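Local coordinates for amino acid ABC superfamily ATP binding cassette transporter, binding protein (Streptococcus pneumoniae, PDB 4H5G), which binds L-arginine and probably delivers it, as the extracellular substrate-binding component, to an amino acid ABC transporter, at residues 151-154 with 155-159; 175-178 with 179-183. All coordinates share one frame; numbering follows the deposited sequence.

Interaction 1: 151-154 with 155-159; sequences TNMG and EAVNE. With PEG (di(hydroxyethyl)ether), chain D; SO4 (sulfate ion), chain C.
An N-cap opens helix 153-162 in this periplasmic binding protein type II fold, with Asn152 just ahead of the first turn and its side chain accepting from backbone N-H groups there. With CG anti to the backbone N (chi1 -171°), the Asn152 amide swings over the start of the helix. In the conformer described, one of two deposited, OD1 accepts weak bonds from Gly154 N at 2.8 Å and Glu155 N at 3.4 Å. The backbone of Asn152 then starts the helical pattern, its O taking Ala156 N at 3.3 Å; Val157 N to Met153 O and Asn158 N to Gly154 O carry it on. The bent Met153 chain brings SD to 4.0 Å from Ala156 CB, and Val157 CG2 lies a little farther from the same sulfur. This apolar side of the helix start faces strand 167-171. Met153 N donates to Asp21 OD2, and the bound arginine is about 5 Å from the Met153 side chain between nearest atoms. Just before the cap, a sulfate, probably from the crystallisation liquor, is gripped twice by Thr151: the nearly straight bond from Thr151 N to sulfate O1 is 2.8 Å long, and Thr151 OG1 reaches sulfate O4 at 2.7 Å.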
loop_
_atom_site.group_PDB
_atom_site.type_symbol
_atom_site.label_atom_id
_atom_site.label_comp_id
_atom_site.label_asym_id
_atom_site.label_seq_id
_atom_site.Cartn_x
_atom_site.Cartn_y
_atom_site.Cartn_z
ATOM N N THR A 151 12.918 2.218 5.063
ATOM C CA THR A 151 12.031 1.091 5.357
ATOM C C THR A 151 10.576 1.515 5.580
ATOM O O THR A 151 9.660 0.895 5.055
ATOM C CB THR A 151 12.530 0.334 6.601
ATOM O OG1 THR A 151 13.863 -0.141 6.365
ATOM C CG2 THR A 151 11.638 -0.843 6.901
ATOM N N ASN A 152 10.375 2.574 6.362
ATOM C CA ASN A 152 9.048 3.035 6.808
ATOM C C ASN A 152 8.641 4.313 6.072
ATOM O O ASN A 152 9.432 5.256 6.011
ATOM C CB ASN A 152 9.106 3.321 8.321
ATOM C CG ASN A 152 7.737 3.607 8.945
ATOM O OD1 ASN A 152 7.203 4.724 8.862
ATOM N ND2 ASN A 152 7.189 2.606 9.612
ATOM N N MET A 153 7.424 4.365 5.534
ATOM C CA MET A 153 6.972 5.556 4.799
ATOM C C MET A 153 6.871 6.793 5.684
ATOM O O MET A 153 7.139 7.905 5.228
ATOM C CB MET A 153 5.640 5.307 4.073
ATOM C CG MET A 153 5.138 6.534 3.288
ATOM S SD MET A 153 6.352 7.154 2.093
ATOM C CE MET A 153 6.322 5.827 0.900
ATOM N N GLY A 154 6.485 6.608 6.945
ATOM C CA GLY A 154 6.413 7.727 7.883
ATOM C C GLY A 154 7.761 8.397 8.063
ATOM O O GLY A 154 7.848 9.624 8.195
ATOM N N GLU A 155 8.824 7.593 8.065
ATOM C CA GLU A 155 10.177 8.139 8.195
ATOM C C GLU A 155 10.572 8.924 6.945
ATOM O O GLU A 155 11.219 9.973 7.045
ATOM C CB GLU A 155 11.198 7.033 8.506
ATOM C CG GLU A 155 12.664 7.484 8.476
ATOM C CD GLU A 155 13.013 8.532 9.531
ATOM O OE1 GLU A 155 12.280 8.658 10.534
ATOM O OE2 GLU A 155 14.038 9.234 9.358
ATOM N N ALA A 156 10.166 8.437 5.776
ATOM C CA ALA A 156 10.430 9.176 4.535
ATOM C C ALA A 156 9.795 10.551 4.606
ATOM O O ALA A 156 10.417 11.562 4.263
ATOM C CB ALA A 156 9.922 8.406 3.319
ATOM N N VAL A 157 8.551 10.599 5.065
ATOM C CA VAL A 157 7.849 11.880 5.142
ATOM C C VAL A 157 8.435 12.776 6.235
ATOM O O VAL A 157 8.510 13.995 6.073
ATOM C CB VAL A 157 6.327 11.685 5.297
ATOM C CG1 VAL A 157 5.620 13.043 5.484
ATOM C CG2 VAL A 157 5.773 10.970 4.080
ATOM N N ASN A 158 8.875 12.183 7.343
ATOM C CA ASN A 158 9.577 12.979 8.353
ATOM C C ASN A 158 10.841 13.613 7.789
ATOM O O ASN A 158 11.173 14.748 8.120
ATOM C CB ASN A 158 9.922 12.147 9.594
ATOM C CG ASN A 158 8.720 11.902 10.493
ATOM O OD1 ASN A 158 7.740 12.652 10.473
ATOM N ND2 ASN A 158 8.797 10.844 11.295
ATOM N N GLU A 159 11.545 12.886 6.928
ATOM C CA GLU A 159 12.760 13.435 6.331
ATOM C C GLU A 159 12.448 14.549 5.330
ATOM O O GLU A 159 13.193 15.526 5.231
ATOM C CB GLU A 159 13.632 12.319 5.718
ATOM C CG GLU A 159 14.170 11.370 6.789
ATOM C CD GLU A 159 15.285 10.456 6.281
ATOM O OE1 GLU A 159 15.821 10.709 5.181
ATOM O OE2 GLU A 159 15.622 9.482 6.988
HETATM C C1 PEG D . 3.708 14.852 11.342
HETATM O O1 PEG D . 3.452 15.955 12.097
HETATM C C2 PEG D . 3.057 14.701 9.971
HETATM O O2 PEG D . 3.309 13.584 9.206
HETATM C C3 PEG D . 4.166 12.761 9.870
HETATM C C4 PEG D . 4.620 11.434 9.238
HETATM O O4 PEG D . 5.473 10.615 9.913
HETATM S S SO4 C . 16.141 2.396 7.497
HETATM O O1 SO4 C . 15.055 2.986 6.727
HETATM O O2 SO4 C . 17.386 2.485 6.732
HETATM O O3 SO4 C . 16.273 3.133 8.753
HETATM O O4 SO4 C . 15.849 0.986 7.773
#

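Interaction 2: 175-178 with 179-183; sequences ALSY and AAKNA
The C-terminal end of helix 172-181 is closed by a side-chain-to-backbone bond, in which Asn182, the first residue to leave helical geometry, turns back onto Tyr178. Upstream the bonding is regular: Ala179 N donates to Ala175 O at 2.9 Å, and Ala180 N to Leu176 O. At Lys181 the pattern frays, because its N is shared between two weak bonds, one to Ser177 O and a longer one to Tyr178 O. The Asn182 side chain adds a bond of its own. Its CG lies anti to its own carbonyl carbon (chi1 -58°), which brings ND2 to 2.9 Å from Tyr178 O. That bond is close to straight, 163° at the hydrogen, and it meets a lone pair in the carbonyl plane, with the oxygen lying almost in the plane of the amide. The side chains of Tyr178 and Asn182 run side by side in the same direction, their planes 38° apart, and ND2 sits at the ring edge, 4.1 Å from Tyr178 CD1.

One turn apart, Ser177 and Lys181 meet on the surface. The extended lysine passes Ser177 OG with its CE at 3.5 Å, and a water bridges the two polar ends, 2.9 Å from Ser177 OG and accepting from Lys181 NZ. Lys181 NZ also donates to the backbone oxygen of Leu238, tying the helix end to the C-terminal tail. The chemistry implies that Tyr178 O gains a straight side-chain bond besides the weak one from Lys181 N, and that this in-plane bond limits rotation of the Asn182 amide beside the Tyr178 ring.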
loop_
_atom_site.group_PDB
_atom_site.type_symbol
_atom_site.label_atom_id
_atom_site.label_comp_id
_atom_site.label_asym_id
_atom_site.label_seq_id
_atom_site.Cartn_x
_atom_site.Cartn_y
_atom_site.Cartn_z
ATOM N N ALA A 175 -0.137 10.077 -1.028
ATOM C CA ALA A 175 0.347 11.463 -1.148
ATOM C C ALA A 175 -0.791 12.442 -0.932
ATOM O O ALA A 175 -0.637 13.434 -0.229
ATOM C CB ALA A 175 1.003 11.695 -2.492
ATOM N N LEU A 176 -1.943 12.151 -1.527
ATOM C CA LEU A 176 -3.112 13.026 -1.371
ATOM C C LEU A 176 -3.506 13.145 0.093
ATOM O O LEU A 176 -3.871 14.225 0.568
ATOM C CB LEU A 176 -4.292 12.483 -2.176
ATOM C CG LEU A 176 -4.220 12.660 -3.688
ATOM C CD1 LEU A 176 -5.348 11.884 -4.366
ATOM C CD2 LEU A 176 -4.278 14.141 -4.059
ATOM N N SER A 177 -3.425 12.030 0.813
ATOM C CA SER A 177 -3.777 12.016 2.233
ATOM C C SER A 177 -2.803 12.853 3.056
ATOM O O SER A 177 -3.225 13.660 3.887
ATOM C CB SER A 177 -3.829 10.577 2.754
ATOM O OG SER A 177 -4.117 10.560 4.139
ATOM N N TYR A 178 -1.502 12.668 2.827
ATOM C CA TYR A 178 -0.502 13.485 3.527
ATOM C C TYR A 178 -0.741 14.958 3.257
ATOM O O TYR A 178 -0.665 15.788 4.164
ATOM C CB TYR A 178 0.916 13.123 3.080
ATOM C CG TYR A 178 1.493 11.915 3.790
ATOM C CD1 TYR A 178 1.666 11.912 5.168
ATOM C CD2 TYR A 178 1.885 10.791 3.079
ATOM C CE1 TYR A 178 2.207 10.810 5.822
ATOM C CE2 TYR A 178 2.426 9.682 3.724
ATOM C CZ TYR A 178 2.582 9.704 5.095
ATOM O OH TYR A 178 3.122 8.605 5.729
ATOM N N ALA A 179 -1.032 15.277 1.999
ATOM C CA ALA A 179 -1.259 16.675 1.607
ATOM C C ALA A 179 -2.525 17.236 2.256
ATOM O O ALA A 179 -2.574 18.406 2.646
ATOM C CB ALA A 179 -1.321 16.804 0.097
ATOM N N ALA A 180 -3.543 16.392 2.375
ATOM C CA ALA A 180 -4.834 16.820 2.922
ATOM C C ALA A 180 -4.788 17.024 4.434
ATOM O O ALA A 180 -5.583 17.782 4.987
ATOM C CB ALA A 180 -5.920 15.824 2.546
ATOM N N LYS A 181 -3.855 16.350 5.099
ATOM C CA LYS A 181 -3.802 16.361 6.558
ATOM C C LYS A 181 -2.646 17.192 7.110
ATOM O O LYS A 181 -2.557 17.395 8.317
ATOM C CB LYS A 181 -3.727 14.929 7.105
ATOM C CG LYS A 181 -4.954 14.078 6.780
ATOM C CD LYS A 181 -4.848 12.691 7.410
ATOM C CE LYS A 181 -5.914 11.742 6.867
ATOM N NZ LYS A 181 -5.742 10.344 7.381
ATOM N N ASN A 182 -1.766 17.665 6.230
ATOM C CA ASN A 182 -0.599 18.439 6.667
ATOM C C ASN A 182 -0.393 19.721 5.871
ATOM O O ASN A 182 -0.279 19.694 4.646
ATOM C CB ASN A 182 0.664 17.569 6.659
ATOM C CG ASN A 182 0.525 16.350 7.544
ATOM O OD1 ASN A 182 0.798 16.411 8.747
ATOM N ND2 ASN A 182 0.076 15.239 6.961
ATOM N N ALA A 183 -0.284 20.843 6.582
ATOM C CA ALA A 183 -0.269 22.184 5.981
ATOM C C ALA A 183 0.762 22.464 4.873
ATOM O O ALA A 183 0.432 23.075 3.852
ATOM C CB ALA A 183 -0.156 23.246 7.079
HETATM O O HOH W 1 -6.376 8.792 4.622
#

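How the interactions relate
Interactions 1 and 2 follow in series along the chain, neither nested nor crossed, and each closes only a local turn. From the N terminus, strand 146-150 leads into interaction 1 at the start of helix 153-162; the chain then returns through strand 167-171 and enters helix 172-181, whose far end is interaction 2 before strand 185-187. Strands 146-150, 167-171 and 185-187 belong to one mixed five-stranded sheet. The two contacts meet through the Tyr178 ring: its CZ lies 3.6 Å from Val157 CG2, and its OH packs near Met153 CG and Gly154 CA. Met170 touches Met153, Val157, Ala175 and Tyr178, joining both helices to strand 167-171.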